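Local coordinates for protein cellulose 1,4-beta-cellobiosidase (Clostridium thermocellum, PDB 3ZQX) that carries a family 3b carbohydrate-binding module of a cellulosomal enzyme, probably deficient in cellulose binding in its natural form and regaining it in the engineered variant, at residues H48-Q53 / Y103-F108; F44-N49 / D75-Q80; K4-C9 / N24-G29. The protein carries 1 engineered substitution. All coordinates share one frame; numbering follows the deposited sequence.

Interaction 1: residues H48-Q53 / Y103-F108. Engineered in segment 103-108: W106 (natural residue Asn).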
loop_
_atom_site.group_PDB
_atom_site.type_symbol
_atom_site.label_atom_id
_atom_site.label_comp_id
_atom_site.label_asym_id
_atom_site.label_seq_id
_atom_site.Cartn_x
_atom_site.Cartn_y
_atom_site.Cartn_z
ATOM N N HIS A 48 -6.727 8.903 15.259
ATOM C CA HIS A 48 -7.710 8.406 16.219
ATOM C C HIS A 48 -7.385 6.998 16.672
ATOM O O HIS A 48 -6.662 6.274 15.996
ATOM C CB HIS A 48 -9.113 8.422 15.611
ATOM C CG HIS A 48 -9.497 9.739 15.024
ATOM N ND1 HIS A 48 -10.004 10.770 15.784
ATOM C CD2 HIS A 48 -9.440 10.199 13.753
ATOM C CE1 HIS A 48 -10.244 11.809 15.004
ATOM N NE2 HIS A 48 -9.912 11.487 13.768
ATOM N N ASN A 49 -7.947 6.605 17.807
ATOM C CA ASN A 49 -7.726 5.266 18.343
ATOM C C ASN A 49 -8.774 4.232 17.930
ATOM O O ASN A 49 -8.660 3.060 18.286
ATOM C CB ASN A 49 -7.607 5.320 19.867
ATOM C CG ASN A 49 -6.311 5.962 20.326
ATOM O OD1 ASN A 49 -5.267 5.799 19.690
ATOM N ND2 ASN A 49 -6.370 6.696 21.431
ATOM N N SER A 50 -9.791 4.658 17.192
ATOM C CA SER A 50 -10.792 3.730 16.690
ATOM C C SER A 50 -10.107 2.698 15.796
ATOM O O SER A 50 -9.049 2.961 15.217
ATOM C CB SER A 50 -11.874 4.477 15.901
ATOM O OG SER A 50 -12.776 3.577 15.264
ATOM N N GLN A 51 -10.694 1.514 15.709
ATOM C CA GLN A 51 -10.172 0.477 14.837
ATOM C C GLN A 51 -9.995 0.988 13.419
ATOM O O GLN A 51 -10.912 1.579 12.838
ATOM C CB GLN A 51 -11.130 -0.711 14.826
ATOM C CG GLN A 51 -10.807 -1.751 13.781
ATOM C CD GLN A 51 -11.743 -2.932 13.846
ATOM O OE1 GLN A 51 -12.801 -2.943 13.209
ATOM N NE2 GLN A 51 -11.367 -3.937 14.627
ATOM N N LEU A 52 -8.813 0.752 12.871
ATOM C CA LEU A 52 -8.536 1.006 11.471
ATOM C C LEU A 52 -8.918 -0.211 10.650
ATOM O O LEU A 52 -8.673 -1.358 11.062
ATOM C CB LEU A 52 -7.051 1.286 11.283
ATOM C CG LEU A 52 -6.627 2.684 11.711
ATOM C CD1 LEU A 52 -5.128 2.715 11.972
ATOM C CD2 LEU A 52 -7.016 3.703 10.653
ATOM N N GLN A 53 -9.500 0.036 9.478
ATOM C CA GLN A 53 -9.952 -1.019 8.588
ATOM C C GLN A 53 -9.448 -0.768 7.179
ATOM O O GLN A 53 -9.444 0.372 6.692
ATOM C CB GLN A 53 -11.476 -1.049 8.571
ATOM C CG GLN A 53 -12.068 -1.234 9.947
ATOM C CD GLN A 53 -13.576 -1.175 9.944
ATOM O OE1 GLN A 53 -14.193 -0.608 9.037
ATOM N NE2 GLN A 53 -14.185 -1.756 10.968
ATOM N N TYR A 103 -11.850 4.295 9.495
ATOM C CA TYR A 103 -12.079 3.912 10.880
ATOM C C TYR A 103 -13.426 3.223 11.066
ATOM O O TYR A 103 -14.404 3.563 10.396
ATOM C CB TYR A 103 -12.040 5.147 11.765
ATOM C CG TYR A 103 -10.670 5.749 11.936
ATOM C CD1 TYR A 103 -9.782 5.222 12.853
ATOM C CD2 TYR A 103 -10.265 6.846 11.184
ATOM C CE1 TYR A 103 -8.528 5.769 13.030
ATOM C CE2 TYR A 103 -9.010 7.403 11.353
ATOM C CZ TYR A 103 -8.144 6.860 12.274
ATOM O OH TYR A 103 -6.891 7.388 12.481
ATOM N N ALA A 104 -13.488 2.265 11.989
ATOM C CA ALA A 104 -14.750 1.607 12.314
ATOM C C ALA A 104 -15.834 2.606 12.705
ATOM O O ALA A 104 -17.012 2.378 12.444
ATOM C CB ALA A 104 -14.549 0.591 13.429
ATOM N N ASP A 105 -15.445 3.690 13.364
ATOM C CA ASP A 105 -16.396 4.720 13.771
ATOM C C ASP A 105 -16.538 5.866 12.762
ATOM O O ASP A 105 -17.181 6.870 13.049
ATOM C CB ASP A 105 -16.107 5.235 15.184
ATOM C CG ASP A 105 -14.829 6.037 15.271
ATOM O OD1 ASP A 105 -14.168 6.229 14.227
ATOM O OD2 ASP A 105 -14.483 6.472 16.392
ATOM N N TRP A 106 -15.902 5.733 11.605
ATOM C CA TRP A 106 -16.034 6.722 10.538
ATOM C C TRP A 106 -15.477 8.095 10.915
ATOM O O TRP A 106 -15.915 9.118 10.398
ATOM C CB TRP A 106 -17.478 6.786 10.017
ATOM C CG TRP A 106 -17.856 5.561 9.240
ATOM C CD1 TRP A 106 -18.568 4.486 9.692
ATOM C CD2 TRP A 106 -17.529 5.283 7.876
ATOM N NE1 TRP A 106 -18.700 3.555 8.687
ATOM C CE2 TRP A 106 -18.073 4.022 7.563
ATOM C CE3 TRP A 106 -16.823 5.977 6.890
ATOM C CZ2 TRP A 106 -17.939 3.445 6.300
ATOM C CZ3 TRP A 106 -16.691 5.402 5.639
ATOM C CH2 TRP A 106 -17.246 4.149 5.357
ATOM N N SER A 107 -14.455 8.094 11.768
ATOM C CA SER A 107 -13.709 9.308 12.081
ATOM C C SER A 107 -12.952 9.824 10.864
ATOM O O SER A 107 -12.719 9.093 9.904
ATOM C CB SER A 107 -12.696 9.045 13.194
ATOM O OG SER A 107 -13.327 8.722 14.419
ATOM N N PHE A 108 -12.570 11.097 10.918
ATOM C CA PHE A 108 -11.829 11.730 9.831
ATOM C C PHE A 108 -10.318 11.602 9.977
ATOM O O PHE A 108 -9.753 11.893 11.038
ATOM C CB PHE A 108 -12.170 13.219 9.746
ATOM C CG PHE A 108 -13.534 13.504 9.194
ATOM C CD1 PHE A 108 -14.655 13.420 10.000
ATOM C CD2 PHE A 108 -13.697 13.864 7.868
ATOM C CE1 PHE A 108 -15.913 13.686 9.494
ATOM C CE2 PHE A 108 -14.955 14.140 7.360
ATOM C CZ PHE A 108 -16.060 14.051 8.177
HETATM O O HOH W 1 -15.954 1.550 8.867
#
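The phenol ring of Y103 is sandwiched between H48 and L52, one on each face. L52 CD2 lies over one face, 3.8 Å from the centroid of the Y103 ring, and the CB of H48 sits over the opposite one. The imidazole then turns its edge to that second face in a T-shaped pair, the two planes at 89°. Because the Y103 side chain has CG beside its backbone N (chi1 -71°), it runs alongside L52 and carries its hydroxyl to the backbone of H48, where H48 N donates to Y103 OH at 3.2 Å. L52 and Y103 also form an antiparallel non-hydrogen-bonded strand bridge, CA atoms 4.6 Å apart, from which the contact runs into the loops.

The H48 ring is fixed from two further directions. S107 CB rests over one of its faces, 3.7 Å from the H48 ring centroid, while H48 NE2 donates to F108 O at 2.8 Å, the acceptor lying in the plane of the imidazole. A second group of bonds holds the type I turn from Y103 to W106, W106 being an engineered residue. A104 N donates to Q51 O at 2.8 Å, and D105 N reaches S50 OG at 3.3 Å. S107 N to D105 OD1 closes an Asx turn, and S107 OG donates to the same oxygen from the same face of the carboxylate. Q53 NE2 binds Q51 OE1 almost straight (172°), and a water links Q53 OE1 to Y103 O.

With NE2 as donor, H48 carries a proton there, and the stacking and directed bonds together probably limit the rotation of both rings.

Interaction 2: residues F44-N49 / D75-Q80; sequences FTKEHN and DEHYLQ. With CA (calcium ion), chain B.
Beside the calcium site, the loop after strand 38-43 is clasped by F44 to H77, the residue leading into strand 78-83. The backbone of F44 is used twice: F44 N donates to H77 O at 3.1 Å, from above the carbonyl plane, and F44 O accepts from H77 ND1 at 2.9 Å, lying in the plane of the imidazole. With CG anti to the backbone N (chi1 -175°), H77 extends alongside F44 and sets its ring edge against the phenyl face in a T-shaped pair, the planes 80° apart. H77 ND1 lies over the centre of the phenyl ring, and H77 CE1 comes to 3.5 Å from F44 CZ. At its rim the phenyl ring also meets the next strand residues, F44 CE1 approaching L79 N at 3.5 Å.

The extended K46 chain crosses the imidazole at about a right angle, its CD over a face and 4.0 Å from the H77 ring centroid. A water accepts from K46 NZ and also lies 2.7 Å from H77 NE2, at the ring edge. The methyl T45 CG2 touches D75 OD1.

On the other side of the 44-49 backbone the same loop grips calcium. T45 chelates it through O and OG1, the carbonyl O at 2.4 Å from the ion, and E47 is bidentate through OE1 and OE2. D110, N113, D114 and a water complete the shell. Backbone and side-chain ligands from the 44-49 loop and the 110-114 region gathered round one ion are typical of the calcium site, probably structural, in the beta-sandwich of family 3 carbohydrate-binding modules.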
loop_
_atom_site.group_PDB
_atom_site.type_symbol
_atom_site.label_atom_id
_atom_site.label_comp_id
_atom_site.label_asym_id
_atom_site.label_seq_id
_atom_site.Cartn_x
_atom_site.Cartn_y
_atom_site.Cartn_z
ATOM N N PHE A 44 1.157 6.270 6.983
ATOM C CA PHE A 44 0.256 7.345 7.335
ATOM C C PHE A 44 0.189 7.453 8.840
ATOM O O PHE A 44 0.375 6.462 9.550
ATOM C CB PHE A 44 -1.145 7.112 6.732
ATOM C CG PHE A 44 -1.958 6.036 7.417
ATOM C CD1 PHE A 44 -1.759 4.691 7.144
ATOM C CD2 PHE A 44 -2.945 6.388 8.328
ATOM C CE1 PHE A 44 -2.526 3.717 7.767
ATOM C CE2 PHE A 44 -3.717 5.418 8.965
ATOM C CZ PHE A 44 -3.516 4.078 8.667
ATOM N N THR A 45 -0.093 8.656 9.317
ATOM C CA THR A 45 -0.227 8.894 10.744
ATOM C C THR A 45 -1.686 8.765 11.142
ATOM O O THR A 45 -2.573 9.345 10.505
ATOM C CB THR A 45 0.270 10.292 11.120
ATOM O OG1 THR A 45 -0.313 11.243 10.228
ATOM C CG2 THR A 45 1.793 10.371 11.034
ATOM N N LYS A 46 -1.938 7.994 12.193
ATOM C CA LYS A 46 -3.305 7.825 12.659
ATOM C C LYS A 46 -3.694 8.909 13.652
ATOM O O LYS A 46 -2.985 9.153 14.625
ATOM C CB LYS A 46 -3.561 6.414 13.208
ATOM C CG LYS A 46 -2.713 5.998 14.367
ATOM C CD LYS A 46 -3.174 4.638 14.863
ATOM C CE LYS A 46 -2.349 4.190 16.040
ATOM N NZ LYS A 46 -2.685 2.806 16.484
ATOM N N GLU A 47 -4.815 9.571 13.379
ATOM C CA GLU A 47 -5.327 10.637 14.226
ATOM C C GLU A 47 -6.277 10.153 15.325
ATOM O O GLU A 47 -6.594 10.914 16.234
ATOM C CB GLU A 47 -6.046 11.690 13.372
ATOM C CG GLU A 47 -5.142 12.722 12.705
ATOM C CD GLU A 47 -4.304 12.162 11.572
ATOM O OE1 GLU A 47 -4.871 11.558 10.628
ATOM O OE2 GLU A 47 -3.070 12.353 11.602
ATOM N N HIS A 48 -6.727 8.903 15.259
ATOM C CA HIS A 48 -7.710 8.406 16.219
ATOM C C HIS A 48 -7.385 6.998 16.672
ATOM O O HIS A 48 -6.662 6.274 15.996
ATOM C CB HIS A 48 -9.113 8.422 15.611
ATOM C CG HIS A 48 -9.497 9.739 15.024
ATOM N ND1 HIS A 48 -10.004 10.770 15.784
ATOM C CD2 HIS A 48 -9.440 10.199 13.753
ATOM C CE1 HIS A 48 -10.244 11.809 15.004
ATOM N NE2 HIS A 48 -9.912 11.487 13.768
ATOM N N ASN A 49 -7.947 6.605 17.807
ATOM C CA ASN A 49 -7.726 5.266 18.343
ATOM C C ASN A 49 -8.774 4.232 17.930
ATOM O O ASN A 49 -8.660 3.060 18.286
ATOM C CB ASN A 49 -7.607 5.320 19.867
ATOM C CG ASN A 49 -6.311 5.962 20.326
ATOM O OD1 ASN A 49 -5.267 5.799 19.690
ATOM N ND2 ASN A 49 -6.370 6.696 21.431
ATOM N N ASP A 75 5.275 8.521 13.535
ATOM C CA ASP A 75 5.675 8.813 12.166
ATOM C C ASP A 75 6.104 7.573 11.389
ATOM O O ASP A 75 6.387 7.661 10.191
ATOM C CB ASP A 75 6.760 9.889 12.128
ATOM C CG ASP A 75 6.204 11.280 12.391
ATOM O OD1 ASP A 75 5.035 11.538 12.031
ATOM O OD2 ASP A 75 6.939 12.119 12.951
ATOM N N GLU A 76 6.183 6.436 12.076
ATOM C CA GLU A 76 6.531 5.161 11.468
ATOM C C GLU A 76 5.312 4.303 11.141
ATOM O O GLU A 76 5.465 3.178 10.679
ATOM C CB GLU A 76 7.457 4.362 12.392
ATOM C CG GLU A 76 8.829 4.962 12.602
ATOM C CD GLU A 76 9.835 4.536 11.551
ATOM O OE1 GLU A 76 9.441 3.916 10.541
ATOM O OE2 GLU A 76 11.033 4.831 11.739
ATOM N N HIS A 77 4.109 4.806 11.383
ATOM C CA HIS A 77 2.890 4.012 11.267
ATOM C C HIS A 77 2.527 3.718 9.806
ATOM O O HIS A 77 2.797 4.527 8.905
ATOM C CB HIS A 77 1.762 4.768 11.971
ATOM C CG HIS A 77 0.474 4.014 12.036
ATOM N ND1 HIS A 77 -0.569 4.231 11.163
ATOM C CD2 HIS A 77 0.056 3.042 12.884
ATOM C CE1 HIS A 77 -1.565 3.413 11.462
ATOM N NE2 HIS A 77 -1.216 2.685 12.507
ATOM N N TYR A 78 1.897 2.571 9.567
ATOM C CA TYR A 78 1.531 2.168 8.210
ATOM C C TYR A 78 0.377 1.178 8.160
ATOM O O TYR A 78 0.085 0.453 9.123
ATOM C CB TYR A 78 2.733 1.525 7.468
ATOM C CG TYR A 78 3.405 0.431 8.286
ATOM C CD1 TYR A 78 2.916 -0.872 8.299
ATOM C CD2 TYR A 78 4.504 0.716 9.086
ATOM C CE1 TYR A 78 3.508 -1.851 9.087
ATOM C CE2 TYR A 78 5.109 -0.258 9.871
ATOM C CZ TYR A 78 4.605 -1.539 9.867
ATOM O OH TYR A 78 5.156 -2.532 10.633
ATOM N N LEU A 79 -0.258 1.162 6.991
ATOM C CA LEU A 79 -0.962 -0.001 6.477
ATOM C C LEU A 79 0.067 -0.962 5.895
ATOM O O LEU A 79 0.932 -0.557 5.114
ATOM C CB LEU A 79 -1.890 0.412 5.328
ATOM C CG LEU A 79 -2.446 -0.727 4.468
ATOM C CD1 LEU A 79 -3.465 -1.565 5.231
ATOM C CD2 LEU A 79 -3.032 -0.191 3.167
ATOM N N GLN A 80 -0.048 -2.240 6.253
ATOM C CA GLN A 80 0.744 -3.296 5.661
ATOM C C GLN A 80 -0.164 -4.221 4.863
ATOM O O GLN A 80 -1.234 -4.626 5.325
ATOM C CB GLN A 80 1.452 -4.101 6.755
ATOM C CG GLN A 80 2.168 -5.338 6.246
ATOM C CD GLN A 80 3.188 -5.831 7.244
ATOM O OE1 GLN A 80 4.110 -5.107 7.593
ATOM N NE2 GLN A 80 3.013 -7.056 7.742
HETATM CA CA CA B . -2.707 11.427 9.286
HETATM O O HOH W 2 -2.112 1.059 14.443
HETATM O O HOH W 3 -4.308 9.989 7.978
#

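Interaction 3: residues K4-C9 / N24-G29; sequences KVQYLC and NIVNTG
Backbone hydrogen bonds zip K4-Q6 to N24-V26 as antiparallel neighbours. K4 and V26 form a hydrogen-bonded pair, K4 N to V26 O and V26 N to K4 O both measuring 2.9 Å. Two residues on, Q6 and N24 form the other such pair, with Q6 N reaching N24 O at 2.8 Å in a nearly straight bond (174°). The non-hydrogen-bonded pair V5-I25 between them is flanked by CA-H...O contacts, among them I25 CA to K4 O at 3.3 Å.

A side-chain amide bond adds to the backbone pairing on the face of K4, Q6, N24 and V26. N24 ND2 donates to Q6 OE1 at 3.0 Å; the two amide planes are turned 60° apart, and the donor stands above the plane of the Q6 amide. Q6 NE2 also bonds to D126, whereas N24 ND2 serves two acceptors, Q6 OE1 and Q93 OE1.

Apolar contact on this face falls to the K4 chain. CG between the backbone N and carbonyl carbon (chi1 66°) lays the extended chain alongside V26, with K4 CE 3.9 Å from V26 CB, and then across T28, where K4 CE meets T28 CG2 at 3.6 Å. Its ammonium goes on to a salt bridge with D126.

V5 and I25 occupy the opposite face and pack on L40 of the facing sheet. A hairpin with one side packed on the facing sheet and a mixed polar-apolar other side is as expected of a beta-sandwich.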
loop_
_atom_site.group_PDB
_atom_site.type_symbol
_atom_site.label_atom_id
_atom_site.label_comp_id
_atom_site.label_asym_id
_atom_site.label_seq_id
_atom_site.Cartn_x
_atom_site.Cartn_y
_atom_site.Cartn_z
ATOM N N LYS A 4 8.537 -3.580 -7.887
ATOM C CA LYS A 4 8.330 -2.165 -7.589
ATOM C C LYS A 4 6.844 -1.893 -7.389
ATOM O O LYS A 4 6.003 -2.727 -7.736
ATOM C CB LYS A 4 8.863 -1.278 -8.718
ATOM C CG LYS A 4 8.101 -1.413 -10.034
ATOM C CD LYS A 4 8.669 -0.499 -11.111
ATOM C CE LYS A 4 7.872 -0.612 -12.399
ATOM N NZ LYS A 4 8.414 0.247 -13.499
ATOM N N VAL A 5 6.525 -0.719 -6.840
ATOM C CA VAL A 5 5.150 -0.283 -6.651
ATOM C C VAL A 5 4.858 0.938 -7.481
ATOM O O VAL A 5 5.648 1.885 -7.505
ATOM C CB VAL A 5 4.871 0.106 -5.178
ATOM C CG1 VAL A 5 3.461 0.669 -5.024
ATOM C CG2 VAL A 5 5.084 -1.081 -4.265
ATOM N N GLN A 6 3.701 0.909 -8.133
ATOM C CA GLN A 6 3.096 2.107 -8.692
ATOM C C GLN A 6 1.892 2.487 -7.847
ATOM O O GLN A 6 1.242 1.629 -7.237
ATOM C CB GLN A 6 2.643 1.878 -10.125
ATOM C CG GLN A 6 3.720 1.310 -11.000
ATOM C CD GLN A 6 3.296 1.267 -12.439
ATOM O OE1 GLN A 6 2.199 0.803 -12.764
ATOM N NE2 GLN A 6 4.147 1.782 -13.317
ATOM N N TYR A 7 1.605 3.784 -7.800
ATOM C CA TYR A 7 0.548 4.341 -6.972
ATOM C C TYR A 7 -0.215 5.387 -7.749
ATOM O O TYR A 7 0.329 6.045 -8.635
ATOM C CB TYR A 7 1.189 5.004 -5.754
ATOM C CG TYR A 7 0.394 6.028 -4.956
ATOM C CD1 TYR A 7 -0.472 5.640 -3.947
ATOM C CD2 TYR A 7 0.582 7.392 -5.157
ATOM C CE1 TYR A 7 -1.155 6.578 -3.181
ATOM C CE2 TYR A 7 -0.098 8.335 -4.400
ATOM C CZ TYR A 7 -0.956 7.926 -3.404
ATOM O OH TYR A 7 -1.612 8.881 -2.653
ATOM N N LEU A 8 -1.485 5.531 -7.393
ATOM C CA LEU A 8 -2.244 6.726 -7.712
ATOM C C LEU A 8 -3.181 7.023 -6.549
ATOM O O LEU A 8 -3.559 6.130 -5.781
ATOM C CB LEU A 8 -3.003 6.597 -9.036
ATOM C CG LEU A 8 -4.132 5.569 -9.141
ATOM C CD1 LEU A 8 -5.431 6.107 -8.569
ATOM C CD2 LEU A 8 -4.329 5.148 -10.591
ATOM N N CYS A 9 -3.534 8.294 -6.422
ATOM C CA CYS A 9 -4.391 8.791 -5.359
ATOM C C CYS A 9 -5.776 9.087 -5.915
ATOM O O CYS A 9 -5.904 9.738 -6.945
ATOM C CB CYS A 9 -3.797 10.078 -4.795
ATOM S SG CYS A 9 -4.732 10.799 -3.452
ATOM N N ASN A 24 -0.081 -0.885 -7.683
ATOM C CA ASN A 24 0.182 -1.934 -8.653
ATOM C C ASN A 24 1.576 -2.442 -8.357
ATOM O O ASN A 24 2.511 -1.642 -8.342
ATOM C CB ASN A 24 0.099 -1.346 -10.066
ATOM C CG ASN A 24 0.350 -2.364 -11.153
ATOM O OD1 ASN A 24 0.069 -3.556 -10.989
ATOM N ND2 ASN A 24 0.889 -1.899 -12.280
ATOM N N ILE A 25 1.736 -3.746 -8.146
ATOM C CA ILE A 25 3.057 -4.309 -7.907
ATOM C C ILE A 25 3.547 -4.939 -9.198
ATOM O O ILE A 25 2.898 -5.825 -9.746
ATOM C CB ILE A 25 3.052 -5.344 -6.767
ATOM C CG1 ILE A 25 2.642 -4.672 -5.452
ATOM C CG2 ILE A 25 4.429 -5.995 -6.643
ATOM C CD1 ILE A 25 2.388 -5.646 -4.326
ATOM N N VAL A 26 4.688 -4.462 -9.684
ATOM C CA VAL A 26 5.219 -4.886 -10.976
ATOM C C VAL A 26 6.526 -5.623 -10.750
ATOM O O VAL A 26 7.408 -5.113 -10.060
ATOM C CB VAL A 26 5.467 -3.670 -11.891
ATOM C CG1 VAL A 26 5.982 -4.127 -13.242
ATOM C CG2 VAL A 26 4.189 -2.846 -12.057
ATOM N N ASN A 27 6.656 -6.826 -11.309
ATOM C CA ASN A 27 7.888 -7.574 -11.149
ATOM C C ASN A 27 8.743 -7.290 -12.369
ATOM O O ASN A 27 8.556 -7.890 -13.429
ATOM C CB ASN A 27 7.542 -9.060 -11.070
ATOM C CG ASN A 27 8.733 -9.906 -10.731
ATOM O OD1 ASN A 27 9.868 -9.438 -10.775
ATOM N ND2 ASN A 27 8.489 -11.164 -10.380
ATOM N N THR A 28 9.757 -6.452 -12.177
ATOM C CA THR A 28 10.598 -6.000 -13.280
ATOM C C THR A 28 11.858 -6.835 -13.402
ATOM O O THR A 28 12.658 -6.618 -14.310
ATOM C CB THR A 28 11.029 -4.518 -13.136
ATOM O OG1 THR A 28 11.944 -4.380 -12.041
ATOM C CG2 THR A 28 9.830 -3.613 -12.928
ATOM N N GLY A 29 12.028 -7.790 -12.491
ATOM C CA GLY A 29 13.217 -8.621 -12.468
ATOM C C GLY A 29 13.039 -9.916 -13.229
ATOM O O GLY A 29 12.044 -10.113 -13.933
#

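Overall arrangement
Along the chain, interaction 3 closes before the other two open. Its hairpin lies across the chain's centre from them, its own centre about 28 Å from that of interaction 1 and about 22 Å from that of interaction 2. Interactions 1 and 2 are neighbours, with centres about 11 Å apart: they share H48 and N49, and L52 CD1 packs against H77 and F44. Strands 3-9, 15-27, 52-55 and 97-103 put interactions 1 and 3 on the same sheet, whereas strand 78-83 of interaction 2 belongs to the facing five-stranded sheet. The loop 44-49 thus joins both sheets beside the calcium ion at one end of the sandwich, and the hairpin pairs strands toward the other.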